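Local coordinates for protein putative aspartyl-tRNA synthetase (Leishmania major, PDB 6OD8) that probably catalyses the ATP-dependent attachment of L-aspartate to tRNA(Asp), as a class II aminoacyl-tRNA synthetase, at residues V282-V287 with G519-G524; D449-S454 with T470-M475; R478-S483 with V534-G539. All coordinates share one frame; numbering follows the deposited sequence.

In the fold
All three contacts gather on the large mixed sheet of the class II synthetase domain. Interactions 1 and 2 are buried; 1 is mainly polar, while 2 joins backbone and hydroxyl bonds to aromatic packing. Interaction 1 joins the turn after helix 276-283 to the lead-in of strand 523-529 and is closed by the second subunit, whereas interaction 2 ties strand 445-449 to strand 472-477. Interaction 3 is partly buried and mixes arginine-to-carbonyl bonds with leucine packing, setting helix 530-538 against strand 480-487. Interactions 2 and 3 touch where strands 472-477 and 480-487 pair, M475 N lying 2.8 Å from S483 O. Interaction 1 touches neither, but its strand 523-529 also borders strand 480-487.

Interaction 1. Residues V282-V287 with G519-G524; sequences VLQGDV and GAWPHG
Q284 and D286 each present one side-chain oxygen to W521, and together they hold that residue at both its backbone and its ring. The first bond runs from W521 N to Q284 OE1 at 2.9 Å; the donor lies in the plane of the amide carbonyl, on a lone pair. A bend in the glutamine chain at chi2 (-37°) brings the amide round to this backbone, with OE1 also 3.2 Å from A520 CA. The other end of the amide is satisfied as well: Q284 NE2 bonds to the carbonyl of Q280, while standing over one face of the H523 imidazole, 3.3 Å from its CE1 and offset toward the rim.

The imidazole itself is fixed from both nitrogens. H523 ND1 donates to W521 O at 2.7 Å, with the acceptor near the ring plane, and H523 NE2 is hydrogen-bonded to Q280 NE2. L283 CD1 adds an apolar touch, 3.5 Å from H523 CB.

The indole is gripped at its edge. W521 NE1 donates to D286 OD1 at 2.9 Å, almost straight at 175°; OD1 lies in the ring plane, but the donor reaches it from above the carboxylate plane, 36° out. That carboxylate is shared with the second subunit, where R94 pairs with OD1 and R110 with OD2, so its charge is probably compensated by the two arginines. L283 O, which takes the D286 N-H of a type I turn, lies 3.3 Å from W521 CD1. R319 adds a cation-pi contact to the indole.

R94 and R110 belong to the OB-fold domain of the partner, so the cluster lies where that domain meets the catalytic domain of this chain, at the start of the glycine-rich strand 523-529, which leads into the motif 3 helix of class II synthetases.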
loop_
_atom_site.group_PDB
_atom_site.type_symbol
_atom_site.label_atom_id
_atom_site.label_comp_id
_atom_site.label_asym_id
_atom_site.label_seq_id
_atom_site.Cartn_x
_atom_site.Cartn_y
_atom_site.Cartn_z
ATOM N N VAL A 282 13.212 -12.127 -0.599
ATOM C CA VAL A 282 12.406 -12.267 -1.810
ATOM C C VAL A 282 13.266 -12.089 -3.055
ATOM O O VAL A 282 13.029 -12.731 -4.079
ATOM C CB VAL A 282 11.219 -11.287 -1.782
ATOM C CG1 VAL A 282 10.403 -11.398 -3.081
ATOM C CG2 VAL A 282 10.317 -11.615 -0.592
ATOM N N LEU A 283 14.299 -11.242 -2.985
ATOM C CA LEU A 283 15.199 -11.123 -4.129
ATOM C C LEU A 283 15.926 -12.435 -4.408
ATOM O O LEU A 283 16.276 -12.731 -5.558
ATOM C CB LEU A 283 16.203 -10.008 -3.878
ATOM C CG LEU A 283 15.721 -8.577 -3.673
ATOM C CD1 LEU A 283 16.872 -7.636 -3.959
ATOM C CD2 LEU A 283 14.499 -8.209 -4.492
ATOM N N GLN A 284 16.150 -13.241 -3.385
ATOM C CA GLN A 284 16.763 -14.542 -3.619
ATOM C C GLN A 284 15.787 -15.550 -4.216
ATOM O O GLN A 284 16.206 -16.661 -4.562
ATOM C CB GLN A 284 17.365 -15.081 -2.310
ATOM C CG GLN A 284 18.240 -14.051 -1.549
ATOM C CD GLN A 284 19.071 -13.134 -2.443
ATOM O OE1 GLN A 284 19.644 -13.566 -3.438
ATOM N NE2 GLN A 284 19.134 -11.857 -2.086
ATOM N N GLY A 285 14.511 -15.193 -4.345
ATOM C CA GLY A 285 13.587 -15.990 -5.133
ATOM C C GLY A 285 13.448 -15.465 -6.549
ATOM O O GLY A 285 12.483 -15.779 -7.251
ATOM N N ASP A 286 14.396 -14.619 -6.944
ATOM C CA ASP A 286 14.614 -14.076 -8.291
ATOM C C ASP A 286 13.656 -12.949 -8.655
ATOM O O ASP A 286 13.583 -12.568 -9.832
ATOM C CB ASP A 286 14.565 -15.166 -9.376
ATOM C CG ASP A 286 15.731 -16.159 -9.248
ATOM O OD1 ASP A 286 16.676 -15.838 -8.506
ATOM O OD2 ASP A 286 15.692 -17.253 -9.857
ATOM N N VAL A 287 12.951 -12.364 -7.700
ATOM C CA VAL A 287 12.229 -11.133 -8.021
ATOM C C VAL A 287 13.287 -10.037 -8.103
ATOM O O VAL A 287 14.006 -9.824 -7.123
ATOM C CB VAL A 287 11.159 -10.798 -6.967
ATOM C CG1 VAL A 287 10.380 -9.559 -7.399
ATOM C CG2 VAL A 287 10.211 -11.984 -6.738
ATOM N N GLY A 519 22.754 -19.674 -3.968
ATOM C CA GLY A 519 23.013 -18.646 -4.950
ATOM C C GLY A 519 22.307 -17.367 -4.561
ATOM O O GLY A 519 21.091 -17.379 -4.316
ATOM N N ALA A 520 23.033 -16.259 -4.488
ATOM C CA ALA A 520 22.436 -14.999 -4.067
ATOM C C ALA A 520 22.808 -13.894 -5.043
ATOM O O ALA A 520 23.931 -13.856 -5.551
ATOM C CB ALA A 520 22.889 -14.596 -2.652
ATOM N N TRP A 521 21.849 -12.986 -5.302
ATOM C CA TRP A 521 22.111 -11.783 -6.103
ATOM C C TRP A 521 22.716 -10.676 -5.234
ATOM O O TRP A 521 22.225 -10.424 -4.133
ATOM C CB TRP A 521 20.804 -11.253 -6.719
ATOM C CG TRP A 521 20.080 -12.200 -7.610
ATOM C CD1 TRP A 521 19.096 -13.061 -7.256
ATOM C CD2 TRP A 521 20.245 -12.335 -9.033
ATOM N NE1 TRP A 521 18.638 -13.763 -8.369
ATOM C CE2 TRP A 521 19.314 -13.315 -9.474
ATOM C CE3 TRP A 521 21.055 -11.697 -9.984
ATOM C CZ2 TRP A 521 19.211 -13.708 -10.821
ATOM C CZ3 TRP A 521 20.934 -12.085 -11.333
ATOM C CH2 TRP A 521 20.034 -13.082 -11.725
ATOM N N PRO A 522 23.746 -9.968 -5.719
ATOM C CA PRO A 522 24.126 -8.700 -5.072
ATOM C C PRO A 522 22.923 -7.762 -5.052
ATOM O O PRO A 522 22.166 -7.683 -6.019
ATOM C CB PRO A 522 25.267 -8.159 -5.947
ATOM C CG PRO A 522 25.808 -9.390 -6.734
ATOM C CD PRO A 522 24.545 -10.264 -6.932
ATOM N N HIS A 523 22.720 -7.079 -3.925
ATOM C CA HIS A 523 21.505 -6.290 -3.785
ATOM C C HIS A 523 21.686 -5.229 -2.709
ATOM O O HIS A 523 22.676 -5.226 -1.973
ATOM C CB HIS A 523 20.303 -7.192 -3.467
ATOM C CG HIS A 523 20.435 -7.946 -2.177
ATOM N ND1 HIS A 523 21.242 -9.057 -2.042
ATOM C CD2 HIS A 523 19.849 -7.756 -0.972
ATOM C CE1 HIS A 523 21.145 -9.520 -0.807
ATOM N NE2 HIS A 523 20.311 -8.748 -0.135
ATOM N N GLY A 524 20.721 -4.302 -2.656
ATOM C CA GLY A 524 20.710 -3.220 -1.685
ATOM C C GLY A 524 19.338 -2.588 -1.639
ATOM O O GLY A 524 18.448 -2.952 -2.401
#

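Interaction 2. Residues D449-S454 with T470-M475; sequences DRFPSS and TNSYDM. With EDO (1,2-ethanediol), chain E.
F451 runs past S472 and Y473 and ends against D474, along the start of strand 472-477. Its CB is 3.5 Å from S472 OG; beyond it, CD2 passes Y473 CA, and CE2 comes to 3.6 Å from D474 CB. At the tip, CZ is 3.4 Å from D474 OD2, to which CE1 is also close, while D474 OD1 sits over one ring face, offset toward the rim, with ring and carboxylate planes 39° apart. S484 and R456 bond to this OD1, and R456 also makes a cation-pi contact with the ring, which probably offsets the carboxylate charge beside the aromatic face.

On the backbone side, F451 O accepts two bonds from T470: from N at 2.9 Å and from OG1 at 2.8 Å, the hydroxyl lying above the carbonyl plane. With chi1 at 56°, T470 OG1 can give to this carbonyl and still accept from S472 OG at 2.6 Å. T470 CG2 then packs on S453 CA. R450 N bonds to S472 O at 2.7 Å.

D449 and Y473 form a non-hydrogen-bonded antiparallel bridge, the place where strands 445-449 and 472-477 pair in the antiparallel part of the class II catalytic sheet.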
loop_
_atom_site.group_PDB
_atom_site.type_symbol
_atom_site.label_atom_id
_atom_site.label_comp_id
_atom_site.label_asym_id
_atom_site.label_seq_id
_atom_site.Cartn_x
_atom_site.Cartn_y
_atom_site.Cartn_z
ATOM N N ASP A 449 27.475 10.136 2.311
ATOM C CA ASP A 449 27.902 8.908 1.658
ATOM C C ASP A 449 29.029 8.226 2.437
ATOM O O ASP A 449 29.986 8.884 2.852
ATOM C CB ASP A 449 28.362 9.247 0.237
ATOM C CG ASP A 449 28.663 8.038 -0.571
ATOM O OD1 ASP A 449 27.953 7.028 -0.376
ATOM O OD2 ASP A 449 29.604 8.092 -1.402
ATOM N N ARG A 450 28.908 6.903 2.616
ATOM C CA ARG A 450 29.934 6.019 3.176
ATOM C C ARG A 450 30.026 6.130 4.693
ATOM O O ARG A 450 31.012 6.657 5.230
ATOM C CB ARG A 450 31.309 6.292 2.559
ATOM C CG ARG A 450 31.656 5.459 1.360
ATOM C CD ARG A 450 33.155 5.538 1.067
ATOM N NE ARG A 450 33.547 4.579 0.037
ATOM C CZ ARG A 450 34.734 3.986 -0.023
ATOM N NH1 ARG A 450 35.655 4.252 0.895
ATOM N NH2 ARG A 450 34.997 3.121 -0.998
ATOM N N PHE A 451 29.040 5.583 5.391
ATOM C CA PHE A 451 28.991 5.722 6.841
ATOM C C PHE A 451 29.988 4.790 7.520
ATOM O O PHE A 451 30.345 3.747 6.963
ATOM C CB PHE A 451 27.587 5.423 7.358
ATOM C CG PHE A 451 26.760 6.649 7.555
ATOM C CD1 PHE A 451 26.322 7.016 8.815
ATOM C CD2 PHE A 451 26.452 7.452 6.474
ATOM C CE1 PHE A 451 25.550 8.171 9.003
ATOM C CE2 PHE A 451 25.701 8.592 6.644
ATOM C CZ PHE A 451 25.252 8.960 7.914
ATOM N N PRO A 452 30.431 5.139 8.729
ATOM C CA PRO A 452 31.337 4.248 9.460
ATOM C C PRO A 452 30.661 2.922 9.800
ATOM O O PRO A 452 29.459 2.865 10.093
ATOM C CB PRO A 452 31.686 5.047 10.724
ATOM C CG PRO A 452 31.310 6.460 10.410
ATOM C CD PRO A 452 30.139 6.368 9.494
ATOM N N SER A 453 31.469 1.856 9.759
ATOM C CA SER A 453 30.981 0.503 9.997
ATOM C C SER A 453 30.352 0.366 11.380
ATOM O O SER A 453 29.354 -0.343 11.555
ATOM C CB SER A 453 32.139 -0.480 9.807
ATOM O OG SER A 453 32.048 -1.602 10.677
ATOM N N SER A 454 30.910 1.059 12.374
ATOM C CA SER A 454 30.409 0.949 13.736
ATOM C C SER A 454 28.980 1.462 13.884
ATOM O O SER A 454 28.298 1.082 14.844
ATOM C CB SER A 454 31.344 1.704 14.688
ATOM O OG SER A 454 31.288 3.089 14.403
ATOM N N THR A 470 31.407 1.746 5.231
ATOM C CA THR A 470 30.459 0.830 4.612
ATOM C C THR A 470 29.921 1.424 3.324
ATOM O O THR A 470 29.982 2.637 3.082
ATOM C CB THR A 470 29.280 0.513 5.547
ATOM O OG1 THR A 470 28.656 1.745 5.945
ATOM C CG2 THR A 470 29.772 -0.243 6.787
ATOM N N ASN A 471 29.398 0.527 2.494
ATOM C CA ASN A 471 28.733 0.884 1.250
ATOM C C ASN A 471 27.306 1.309 1.581
ATOM O O ASN A 471 26.340 0.605 1.294
ATOM C CB ASN A 471 28.733 -0.307 0.302
ATOM C CG ASN A 471 30.114 -0.671 -0.174
ATOM O OD1 ASN A 471 31.008 0.171 -0.179
ATOM N ND2 ASN A 471 30.295 -1.927 -0.594
ATOM N N SER A 472 27.186 2.494 2.183
ATOM C CA SER A 472 25.898 2.918 2.730
ATOM C C SER A 472 25.812 4.439 2.721
ATOM O O SER A 472 26.825 5.126 2.621
ATOM C CB SER A 472 25.715 2.399 4.157
ATOM O OG SER A 472 26.624 3.031 5.033
ATOM N N TYR A 473 24.590 4.960 2.846
ATOM C CA TYR A 473 24.393 6.407 2.893
ATOM C C TYR A 473 23.171 6.712 3.755
ATOM O O TYR A 473 22.311 5.855 3.982
ATOM C CB TYR A 473 24.215 7.002 1.477
ATOM C CG TYR A 473 22.929 6.516 0.854
ATOM C CD1 TYR A 473 21.713 7.163 1.111
ATOM C CD2 TYR A 473 22.913 5.370 0.065
ATOM C CE1 TYR A 473 20.509 6.682 0.590
ATOM C CE2 TYR A 473 21.717 4.880 -0.473
ATOM C CZ TYR A 473 20.525 5.536 -0.206
ATOM O OH TYR A 473 19.353 5.038 -0.731
ATOM N N ASP A 474 23.084 7.964 4.203
ATOM C CA ASP A 474 21.878 8.506 4.814
ATOM C C ASP A 474 21.405 9.690 3.980
ATOM O O ASP A 474 22.220 10.436 3.433
ATOM C CB ASP A 474 22.123 9.011 6.247
ATOM C CG ASP A 474 21.950 7.936 7.312
ATOM O OD1 ASP A 474 21.838 6.738 6.974
ATOM O OD2 ASP A 474 21.946 8.316 8.507
ATOM N N MET A 475 20.090 9.869 3.913
ATOM C CA MET A 475 19.472 11.072 3.373
ATOM C C MET A 475 18.866 11.915 4.480
ATOM O O MET A 475 18.287 11.397 5.438
ATOM C CB MET A 475 18.352 10.758 2.377
ATOM C CG MET A 475 18.786 9.945 1.201
ATOM S SD MET A 475 17.376 9.604 0.110
ATOM C CE MET A 475 18.217 9.561 -1.473
HETATM C C1 EDO E . 30.130 11.419 -2.326
HETATM O O1 EDO E . 29.148 10.768 -3.135
HETATM C C2 EDO E . 30.178 12.908 -2.664
HETATM O O2 EDO E . 31.098 13.157 -3.733
HETATM O O HOH W 1 32.392 1.631 -2.193
#

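Interaction 3. Residues R478-S483 with V534-G539; sequences RGEEIS and VMLYLG
R478 carries the polar part of the contact, reaching over the C-terminal end of the helix to two successive carbonyls. Its NE donates to L536 O at 2.8 Å, nearly in line with the carbonyl bond, and its NH2 donates to Y537 O at 2.9 Å and 176°. Both acceptors lie within 3° of the guanidinium plane, so two edge bonds fix the rotation of the group; NH2 also bonds to the carbonyl of E359. These bonds supplement a Schellman motif, in which G539, at positive phi, gives a weak bond to the same L536 O. A positive group placed at a helix C-terminus should also suit the helix dipole.

The apolar part centres on L536, which crosses the E480 chain at a slant. Both methyls meet E480 CB; CD2 also lies 3.7 Å from E480 CD, while CD1 alone goes on to I482 CD1 at 4.1 Å, these two side chains lying side by side and pointing opposite ways.

Ionic pairing finishes the glutamate beyond this contact: E480 OE1 meets R532, from the same helix, and OE2 meets K431.

The axes of strand 480-483 and helix 534-538 run at 131°, 10.1 Å apart at closest. L536 also touches I477 of strand 472-477, and I482 packs on I528 of strand 523-529, while V534 and L538, on the far side from residues 478-483, pack on helix 215-237, placing helix 530-538 between that helix and the sheet.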
loop_
_atom_site.group_PDB
_atom_site.type_symbol
_atom_site.label_atom_id
_atom_site.label_comp_id
_atom_site.label_asym_id
_atom_site.label_seq_id
_atom_site.Cartn_x
_atom_site.Cartn_y
_atom_site.Cartn_z
ATOM N N ARG A 478 15.677 18.786 5.856
ATOM C CA ARG A 478 15.731 19.829 6.880
ATOM C C ARG A 478 16.582 19.406 8.080
ATOM O O ARG A 478 16.203 19.605 9.236
ATOM C CB ARG A 478 14.317 20.230 7.327
ATOM C CG ARG A 478 13.371 20.668 6.210
ATOM C CD ARG A 478 12.165 21.370 6.797
ATOM N NE ARG A 478 11.086 21.521 5.828
ATOM C CZ ARG A 478 10.914 22.590 5.050
ATOM N NH1 ARG A 478 11.761 23.604 5.120
ATOM N NH2 ARG A 478 9.884 22.647 4.205
ATOM N N GLY A 479 17.747 18.812 7.808
ATOM C CA GLY A 479 18.692 18.498 8.866
ATOM C C GLY A 479 18.370 17.269 9.689
ATOM O O GLY A 479 18.975 17.073 10.755
ATOM N N GLU A 480 17.431 16.433 9.242
ATOM C CA GLU A 480 17.038 15.248 9.989
ATOM C C GLU A 480 17.003 14.047 9.062
ATOM O O GLU A 480 16.521 14.142 7.926
ATOM C CB GLU A 480 15.672 15.461 10.659
ATOM C CG GLU A 480 15.702 16.665 11.587
ATOM C CD GLU A 480 14.477 16.744 12.486
ATOM O OE1 GLU A 480 14.029 15.690 13.001
ATOM O OE2 GLU A 480 13.973 17.862 12.678
ATOM N N GLU A 481 17.518 12.921 9.572
ATOM C CA GLU A 481 17.631 11.697 8.795
ATOM C C GLU A 481 16.249 11.198 8.388
ATOM O O GLU A 481 15.344 11.091 9.216
ATOM C CB GLU A 481 18.367 10.632 9.623
ATOM C CG GLU A 481 18.734 9.359 8.867
ATOM C CD GLU A 481 17.696 8.242 9.007
ATOM O OE1 GLU A 481 16.800 8.346 9.876
ATOM O OE2 GLU A 481 17.781 7.258 8.239
ATOM N N ILE A 482 16.081 10.884 7.108
ATOM C CA ILE A 482 14.808 10.363 6.620
ATOM C C ILE A 482 14.937 8.961 6.017
ATOM O O ILE A 482 13.945 8.214 5.993
ATOM C CB ILE A 482 14.156 11.333 5.609
ATOM C CG1 ILE A 482 12.723 10.900 5.254
ATOM C CG2 ILE A 482 14.985 11.429 4.326
ATOM C CD1 ILE A 482 11.751 10.875 6.457
ATOM N N SER A 483 16.128 8.541 5.596
ATOM C CA SER A 483 16.268 7.239 4.954
ATOM C C SER A 483 17.733 6.828 4.990
ATOM O O SER A 483 18.618 7.663 4.812
ATOM C CB SER A 483 15.759 7.275 3.502
ATOM O OG SER A 483 15.836 5.977 2.880
ATOM N N VAL A 534 6.334 13.202 5.647
ATOM C CA VAL A 534 5.322 14.265 5.578
ATOM C C VAL A 534 5.653 15.357 6.582
ATOM O O VAL A 534 5.582 16.552 6.273
ATOM C CB VAL A 534 3.897 13.701 5.806
ATOM C CG1 VAL A 534 2.868 14.852 5.936
ATOM C CG2 VAL A 534 3.502 12.773 4.691
ATOM N N MET A 535 6.059 14.956 7.789
ATOM C CA MET A 535 6.389 15.921 8.833
ATOM C C MET A 535 7.562 16.805 8.415
ATOM O O MET A 535 7.494 18.036 8.517
ATOM C CB MET A 535 6.705 15.172 10.130
ATOM C CG MET A 535 7.339 16.045 11.217
ATOM S SD MET A 535 7.855 15.030 12.606
ATOM C CE MET A 535 8.322 16.261 13.796
ATOM N N LEU A 536 8.649 16.198 7.926
ATOM C CA LEU A 536 9.822 17.011 7.583
ATOM C C LEU A 536 9.574 17.844 6.326
ATOM O O LEU A 536 9.997 19.002 6.252
ATOM C CB LEU A 536 11.056 16.115 7.411
ATOM C CG LEU A 536 11.529 15.498 8.740
ATOM C CD1 LEU A 536 12.452 14.311 8.504
ATOM C CD2 LEU A 536 12.208 16.567 9.606
ATOM N N TYR A 537 8.885 17.275 5.336
ATOM C CA TYR A 537 8.525 18.036 4.137
ATOM C C TYR A 537 7.756 19.309 4.483
ATOM O O TYR A 537 8.014 20.383 3.926
ATOM C CB TYR A 537 7.680 17.157 3.210
ATOM C CG TYR A 537 7.229 17.867 1.963
ATOM C CD1 TYR A 537 8.094 18.019 0.874
ATOM C CD2 TYR A 537 5.926 18.368 1.851
ATOM C CE1 TYR A 537 7.676 18.665 -0.296
ATOM C CE2 TYR A 537 5.510 19.015 0.700
ATOM C CZ TYR A 537 6.377 19.163 -0.368
ATOM O OH TYR A 537 5.942 19.821 -1.501
ATOM N N LEU A 538 6.774 19.195 5.366
ATOM C CA LEU A 538 5.933 20.319 5.748
ATOM C C LEU A 538 6.490 21.101 6.928
ATOM O O LEU A 538 5.898 22.117 7.315
ATOM C CB LEU A 538 4.530 19.810 6.098
ATOM C CG LEU A 538 3.727 19.194 4.946
ATOM C CD1 LEU A 538 2.389 18.584 5.469
ATOM C CD2 LEU A 538 3.429 20.230 3.860
ATOM N N GLY A 539 7.574 20.625 7.534
ATOM C CA GLY A 539 8.142 21.287 8.695
ATOM C C GLY A 539 7.269 21.279 9.931
ATOM O O GLY A 539 7.318 22.236 10.710
#